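Side-chain contacts in cytochrome c, putative (Geobacter sulfurreducens, PDB 2CZS), which binds two covalently attached c-type hemes and probably carries electrons as a small diheme cytochrome c: residues A[22-27]-A[31-36]; A[52-57]-A[61-66]. All coordinates share one frame; numbering follows the deposited sequence.

Contact 1. Residues A[22-27]-A[31-36]. With NA (sodium ion), chain E.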
loop_
_atom_site.group_PDB
_atom_site.type_symbol
_atom_site.label_atom_id
_atom_site.label_comp_id
_atom_site.label_asym_id
_atom_site.label_seq_id
_atom_site.Cartn_x
_atom_site.Cartn_y
_atom_site.Cartn_z
ATOM N N ASP A 22 -10.729 5.640 -3.522
ATOM C CA ASP A 22 -12.029 5.511 -4.190
ATOM C C ASP A 22 -12.478 4.045 -4.219
ATOM O O ASP A 22 -13.616 3.748 -3.858
ATOM C CB ASP A 22 -12.019 6.072 -5.628
ATOM C CG ASP A 22 -11.896 7.607 -5.705
ATOM O OD1 ASP A 22 -12.243 8.308 -4.740
ATOM O OD2 ASP A 22 -11.434 8.116 -6.745
ATOM N N ALA A 23 -11.571 3.137 -4.586
ATOM C CA ALA A 23 -11.859 1.695 -4.646
ATOM C C ALA A 23 -12.255 1.172 -3.272
ATOM O O ALA A 23 -13.243 0.455 -3.128
ATOM C CB ALA A 23 -10.658 0.914 -5.163
ATOM N N PHE A 24 -11.487 1.554 -2.257
ATOM C CA PHE A 24 -11.791 1.199 -0.874
ATOM C C PHE A 24 -13.197 1.655 -0.450
ATOM O O PHE A 24 -13.967 0.855 0.114
ATOM C CB PHE A 24 -10.728 1.749 0.069
ATOM C CG PHE A 24 -10.875 1.233 1.478
ATOM C CD1 PHE A 24 -10.828 -0.145 1.735
ATOM C CD2 PHE A 24 -11.084 2.115 2.543
ATOM C CE1 PHE A 24 -10.978 -0.641 3.035
ATOM C CE2 PHE A 24 -11.229 1.625 3.843
ATOM C CZ PHE A 24 -11.177 0.245 4.083
ATOM N N ALA A 25 -13.520 2.907 -0.788
ATOM C CA ALA A 25 -14.846 3.503 -0.507
ATOM C C ALA A 25 -15.971 2.742 -1.207
ATOM O O ALA A 25 -17.123 2.781 -0.776
ATOM C CB ALA A 25 -14.870 4.964 -0.931
ATOM N N GLN A 26 -15.624 2.055 -2.287
ATOM C CA GLN A 26 -16.602 1.351 -3.115
ATOM C C GLN A 26 -16.748 -0.117 -2.710
ATOM O O GLN A 26 -17.557 -0.848 -3.296
ATOM C CB GLN A 26 -16.225 1.480 -4.595
ATOM C CG GLN A 26 -16.329 2.917 -5.135
ATOM C CD GLN A 26 -15.591 3.136 -6.467
ATOM O OE1 GLN A 26 -15.631 4.238 -7.036
ATOM N NE2 GLN A 26 -14.915 2.095 -6.968
ATOM N N GLY A 27 -15.963 -0.551 -1.717
ATOM C CA GLY A 27 -15.996 -1.940 -1.230
ATOM C C GLY A 27 -14.857 -2.867 -1.644
ATOM O O GLY A 27 -14.880 -4.059 -1.295
ATOM N N LEU A 31 -6.716 -6.879 0.323
ATOM C CA LEU A 31 -5.721 -7.717 -0.342
ATOM C C LEU A 31 -5.635 -7.400 -1.842
ATOM O O LEU A 31 -4.540 -7.302 -2.399
ATOM C CB LEU A 31 -5.988 -9.216 -0.130
ATOM C CG LEU A 31 -5.552 -9.865 1.184
ATOM C CD1 LEU A 31 -5.853 -11.348 1.059
ATOM C CD2 LEU A 31 -4.061 -9.642 1.525
ATOM N N ASP A 32 -6.780 -7.214 -2.494
ATOM C CA ASP A 32 -6.770 -6.847 -3.922
ATOM C C ASP A 32 -6.074 -5.505 -4.150
ATOM O O ASP A 32 -5.296 -5.340 -5.093
ATOM C CB ASP A 32 -8.172 -6.824 -4.507
ATOM C CG ASP A 32 -8.778 -8.193 -4.588
ATOM O OD1 ASP A 32 -8.005 -9.169 -4.644
ATOM O OD2 ASP A 32 -10.021 -8.292 -4.548
ATOM N N LEU A 33 -6.346 -4.549 -3.256
ATOM C CA LEU A 33 -5.660 -3.268 -3.314
ATOM C C LEU A 33 -4.174 -3.391 -3.063
ATOM O O LEU A 33 -3.365 -2.787 -3.788
ATOM C CB LEU A 33 -6.318 -2.268 -2.370
ATOM C CG LEU A 33 -7.758 -1.949 -2.764
ATOM C CD1 LEU A 33 -8.415 -1.089 -1.698
ATOM C CD2 LEU A 33 -7.853 -1.269 -4.124
ATOM N N ASP A 34 -3.773 -4.182 -2.069
ATOM C CA ASP A 34 -2.380 -4.379 -1.765
ATOM C C ASP A 34 -1.593 -4.864 -2.997
ATOM O O ASP A 34 -0.451 -4.483 -3.194
ATOM C CB ASP A 34 -2.205 -5.434 -0.682
ATOM C CG ASP A 34 -2.676 -5.019 0.678
ATOM O OD1 ASP A 34 -2.610 -3.836 1.046
ATOM O OD2 ASP A 34 -3.044 -5.931 1.435
ATOM N N ARG A 35 -2.208 -5.723 -3.816
ATOM C CA ARG A 35 -1.523 -6.271 -4.986
ATOM C C ARG A 35 -1.192 -5.139 -5.942
ATOM O O ARG A 35 -0.149 -5.186 -6.590
ATOM C CB ARG A 35 -2.385 -7.331 -5.708
ATOM C CG ARG A 35 -3.108 -8.328 -4.788
ATOM C CD ARG A 35 -4.162 -9.239 -5.503
ATOM N NE ARG A 35 -4.663 -10.325 -4.633
ATOM C CZ ARG A 35 -3.889 -11.332 -4.244
ATOM N NH1 ARG A 35 -2.630 -11.357 -4.648
ATOM N NH2 ARG A 35 -4.342 -12.293 -3.458
ATOM N N GLN A 36 -2.083 -4.133 -6.046
ATOM C CA GLN A 36 -1.855 -2.986 -6.939
ATOM C C GLN A 36 -0.756 -2.038 -6.462
ATOM O O GLN A 36 -0.127 -1.361 -7.273
ATOM C CB GLN A 36 -3.156 -2.213 -7.224
ATOM C CG GLN A 36 -4.225 -3.045 -7.966
ATOM C CD GLN A 36 -5.642 -2.523 -7.787
ATOM O OE1 GLN A 36 -5.909 -1.341 -7.929
ATOM N NE2 GLN A 36 -6.566 -3.427 -7.500
HETATM NA NA NA E . -4.071 -5.680 4.161
#

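Contact 2. Residues A[52-57]-A[61-66]. With HEM (protoporphyrin IX containing Fe), chain G; SO4 (sulfate ion), chain D.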
loop_
_atom_site.group_PDB
_atom_site.type_symbol
_atom_site.label_atom_id
_atom_site.label_comp_id
_atom_site.label_asym_id
_atom_site.label_seq_id
_atom_site.Cartn_x
_atom_site.Cartn_y
_atom_site.Cartn_z
ATOM N N LYS A 52 15.633 0.591 3.925
ATOM C CA LYS A 52 16.359 -0.479 4.588
ATOM C C LYS A 52 15.544 -0.868 5.827
ATOM O O LYS A 52 14.984 -0.003 6.525
ATOM C CB LYS A 52 17.784 -0.042 4.967
ATOM C CG LYS A 52 17.991 0.282 6.455
ATOM C CD LYS A 52 17.434 1.650 6.882
ATOM C CE LYS A 52 18.532 2.683 6.910
ATOM N NZ LYS A 52 19.729 2.184 7.658
ATOM N N ASN A 53 15.483 -2.171 6.076
ATOM C CA ASN A 53 14.785 -2.743 7.232
ATOM C C ASN A 53 13.281 -2.904 7.046
ATOM O O ASN A 53 12.626 -3.588 7.830
ATOM C CB ASN A 53 15.104 -1.963 8.517
ATOM C CG ASN A 53 16.483 -2.292 9.068
ATOM O OD1 ASN A 53 16.774 -3.445 9.402
ATOM N ND2 ASN A 53 17.334 -1.279 9.178
ATOM N N HIS A 54 12.737 -2.313 5.984
ATOM C CA HIS A 54 11.316 -2.529 5.664
ATOM C C HIS A 54 11.021 -4.016 5.575
ATOM O O HIS A 54 11.864 -4.781 5.107
ATOM C CB HIS A 54 10.893 -1.861 4.356
ATOM C CG HIS A 54 9.406 -1.764 4.201
ATOM N ND1 HIS A 54 8.632 -2.787 3.693
ATOM C CD2 HIS A 54 8.546 -0.785 4.561
ATOM C CE1 HIS A 54 7.359 -2.431 3.718
ATOM N NE2 HIS A 54 7.280 -1.221 4.243
ATOM N N PRO A 55 9.837 -4.438 6.040
ATOM C CA PRO A 55 9.436 -5.815 5.795
ATOM C C PRO A 55 9.552 -6.223 4.317
ATOM O O PRO A 55 9.415 -5.391 3.418
ATOM C CB PRO A 55 7.963 -5.823 6.196
ATOM C CG PRO A 55 7.800 -4.705 7.153
ATOM C CD PRO A 55 8.832 -3.686 6.825
ATOM N N VAL A 56 9.794 -7.508 4.086
ATOM C CA VAL A 56 9.885 -8.060 2.730
ATOM C C VAL A 56 8.628 -8.893 2.441
ATOM O O VAL A 56 7.884 -9.195 3.352
ATOM C CB VAL A 56 11.176 -8.903 2.550
ATOM C CG1 VAL A 56 11.606 -8.885 1.102
ATOM C CG2 VAL A 56 12.320 -8.342 3.397
ATOM N N LYS A 57 8.373 -9.247 1.181
ATOM C CA LYS A 57 7.138 -9.964 0.827
ATOM C C LYS A 57 7.088 -11.422 1.335
ATOM O O LYS A 57 8.120 -12.114 1.361
ATOM C CB LYS A 57 6.871 -9.837 -0.686
ATOM C CG LYS A 57 6.371 -11.085 -1.412
ATOM C CD LYS A 57 4.858 -11.101 -1.647
ATOM C CE LYS A 57 4.460 -12.351 -2.425
ATOM N NZ LYS A 57 3.176 -12.222 -3.162
ATOM N N GLY A 61 0.411 -14.944 -0.653
ATOM C CA GLY A 61 -0.335 -13.706 -0.820
ATOM C C GLY A 61 0.569 -12.489 -0.797
ATOM O O GLY A 61 1.758 -12.611 -0.531
ATOM N N PRO A 62 0.000 -11.309 -1.091
ATOM C CA PRO A 62 0.780 -10.083 -1.185
ATOM C C PRO A 62 1.234 -9.567 0.193
ATOM O O PRO A 62 0.635 -9.902 1.222
ATOM C CB PRO A 62 -0.205 -9.097 -1.811
ATOM C CG PRO A 62 -1.537 -9.576 -1.360
ATOM C CD PRO A 62 -1.435 -11.072 -1.309
ATOM N N MET A 63 2.296 -8.762 0.195
ATOM C CA MET A 63 2.639 -7.981 1.396
ATOM C C MET A 63 1.437 -7.115 1.769
ATOM O O MET A 63 0.857 -6.428 0.911
ATOM C CB MET A 63 3.855 -7.119 1.167
ATOM C CG MET A 63 4.571 -6.730 2.456
ATOM S SD MET A 63 5.752 -5.416 2.177
ATOM C CE MET A 63 6.963 -6.233 1.118
ATOM N N ARG A 64 1.065 -7.149 3.044
ATOM C CA ARG A 64 -0.227 -6.580 3.452
ATOM C C ARG A 64 -0.057 -5.068 3.734
ATOM O O ARG A 64 -0.054 -4.640 4.903
ATOM C CB ARG A 64 -0.816 -7.313 4.676
ATOM C CG ARG A 64 -1.268 -8.748 4.442
ATOM C CD ARG A 64 -1.909 -9.319 5.708
ATOM N NE ARG A 64 -3.112 -8.595 6.112
ATOM C CZ ARG A 64 -3.644 -8.620 7.340
ATOM N NH1 ARG A 64 -3.076 -9.320 8.319
ATOM N NH2 ARG A 64 -4.746 -7.927 7.601
ATOM N N CYS A 65 0.063 -4.281 2.666
ATOM C CA CYS A 65 0.394 -2.856 2.852
ATOM C C CYS A 65 -0.583 -2.171 3.794
ATOM O O CYS A 65 -0.185 -1.415 4.707
ATOM C CB CYS A 65 0.356 -2.108 1.531
ATOM S SG CYS A 65 1.266 -2.870 0.187
ATOM N N LEU A 66 -1.866 -2.399 3.537
ATOM C CA LEU A 66 -2.948 -1.654 4.150
ATOM C C LEU A 66 -3.195 -2.072 5.561
ATOM O O LEU A 66 -3.980 -1.442 6.250
ATOM C CB LEU A 66 -4.220 -1.689 3.298
ATOM C CG LEU A 66 -4.048 -0.921 1.975
ATOM C CD1 LEU A 66 -5.246 -1.235 1.071
ATOM C CD2 LEU A 66 -3.892 0.610 2.206
HETATM C CHA HEM G . 7.981 2.306 5.533
HETATM C CHB HEM G . 5.076 1.351 1.826
HETATM C CHC HEM G . 4.020 -2.938 3.657
HETATM C CHD HEM G . 5.396 -1.051 7.934
HETATM C C1A HEM G . 7.375 2.409 4.312
HETATM C C2A HEM G . 7.609 3.401 3.285
HETATM C C3A HEM G . 6.808 3.108 2.254
HETATM C C4A HEM G . 6.036 1.938 2.615
HETATM C CMA HEM G . 6.674 3.874 0.924
HETATM C CAA HEM G . 8.637 4.564 3.406
HETATM C CBA HEM G . 8.034 5.695 4.230
HETATM C CGA HEM G . 8.879 6.955 4.147
HETATM O O1A HEM G . 9.353 7.314 3.029
HETATM O O2A HEM G . 9.080 7.618 5.208
HETATM C C1B HEM G . 4.570 0.097 1.930
HETATM C C2B HEM G . 3.860 -0.635 0.892
HETATM C C3B HEM G . 3.589 -1.839 1.424
HETATM C C4B HEM G . 4.107 -1.906 2.762
HETATM C CMB HEM G . 3.474 -0.088 -0.505
HETATM C CAB HEM G . 2.905 -3.055 0.739
HETATM C CBB HEM G . 3.654 -3.530 -0.313
HETATM C C1C HEM G . 4.223 -2.802 5.013
HETATM C C2C HEM G . 3.853 -3.724 6.053
HETATM C C3C HEM G . 4.211 -3.212 7.228
HETATM C C4C HEM G . 4.847 -1.911 6.987
HETATM C CMC HEM G . 3.110 -5.052 5.757
HETATM C CAC HEM G . 4.033 -3.825 8.628
HETATM C CBC HEM G . 4.267 -5.131 8.843
HETATM C C1D HEM G . 6.247 0.011 7.700
HETATM C C2D HEM G . 6.993 0.746 8.716
HETATM C C3D HEM G . 7.813 1.783 7.979
HETATM C C4D HEM G . 7.493 1.590 6.588
HETATM C CMD HEM G . 6.975 0.545 10.250
HETATM C CAD HEM G . 8.749 2.842 8.599
HETATM C CBD HEM G . 7.831 3.918 9.192
HETATM C CGD HEM G . 7.108 4.672 8.102
HETATM O O1D HEM G . 7.803 5.399 7.334
HETATM O O2D HEM G . 5.852 4.538 7.997
HETATM N NA HEM G . 6.409 1.537 3.853
HETATM N NB HEM G . 4.735 -0.709 3.031
HETATM N NC HEM G . 4.843 -1.716 5.634
HETATM N ND HEM G . 6.567 0.538 6.476
HETATM FE FE HEM G . 5.639 -0.137 4.752
HETATM S S SO4 D . -5.387 -9.803 11.856
HETATM O O1 SO4 D . -6.476 -10.766 11.674
HETATM O O2 SO4 D . -5.253 -9.557 13.288
HETATM O O3 SO4 D . -4.150 -10.355 11.284
HETATM O O4 SO4 D . -5.690 -8.543 11.173
#

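Contact 1. Residues A[22-27]-A[31-36]
Leu33 reaches from helix 30-37 toward helix 18-25 and meets it at Ala23 and Phe24. Its CB points at the other helix, and CG stands anti to the carbonyl carbon (chi1 -64°), which lets the two methyls reach those two residues. From CG the methyls part company. CD1 goes to Phe24, 4.1 Å from its CB and equally far from its backbone N, and approaches the phenyl ring obliquely. CD2 takes Ala23, with its carbon 3.7 Å from CB of the alanine. Between the two segments the contact is made by apolar carbon, with no hydrogen bond. The helices are successive and joined by a short turn, at whose start Gly27, with positive phi, leaves the helical conformation in a Schellman motif, Gly27 N bonding to Phe24 O at 3.1 Å. Beyond the contact the Phe24 ring stacks on Phe71 and takes Lys30 as a cation-pi partner. Phe20 and Leu66 also pack on Leu33, which belongs to a heme pocket. One residue on, Asp34 binds the sodium ion through OD2 at 2.9 Å. Within the same helix, Arg35 NE forms a salt bridge with Asp32 OD1 at 3.5 Å.

Contact 2. Residues A[52-57]-A[61-66]
Met63 and His54 meet beside the second heme, whose iron the histidine ligates. The metal and covalent bonds set the frame. His54 NE2 binds HEM FE at 2.0 Å, with His69 as the other axial ligand. Cys65 SG is joined to HEM CAB in the thioether link of a c-type heme. Hydrogen bonds come next. His54 ND1 donates to Pro55 O at 2.7 Å, in the carbonyl plane and on a lone pair, with an N-H...O angle of 157°, although the oxygen sits about 15° out of the imidazole plane. Gripped at both nitrogens, the ring is held in its rotation, and the bond probably makes it a somewhat stronger donor to iron. Across the segments Lys57 NZ gives a weak hydrogen bond to Gly61 O at 3.0 Å. Apolar and sulfur contacts centre on Met63. With CG anti to the backbone N (chi1 -157°), its chain runs out along the heme and bends at chi3, putting SD 3.4 Å from HEM CHC and at the edge of the His54 ring, 3.7 Å from CE1. The terminal CE then rests against the backbone of the other segment, 3.3 Å from Lys57 N. An alanine here is likely to leave the imidazole edge and the heme margin without their sulfur neighbour and to open a gap against the Val56-Lys57 backbone. Pro55 CD lies over one face of the His54 ring, offset toward the rim, and Pro55 CG packs on HEM C3C at 3.9 Å. The two segments thus form a loop and the lead-in to helix 65-68, whose Cys65 lies against Asp34 and Cys37 of helix 30-37.

How the contacts relate
The two contacts come in series along the chain, contact 1 closing before contact 2 opens, and their centres lie about 16 Å apart on opposite sides of the centre of the molecule. Contact 1 pairs helix 18-25 with helix 30-37; contact 2 brings a loop against the approach to helix 65-68. Helix 30-37 links them: Asp34 OD1 is 3.0 Å from Leu66 N, a probable hydrogen bond, and Arg35 NH1 packs on Pro62 CD at 3.6 Å. That helix carries Cys37, a covalent anchor of one heme, and segment 61-66 carries Cys65, an anchor of the other, so the junction is consistent with the two heme sites being held close together in one small chain without strands.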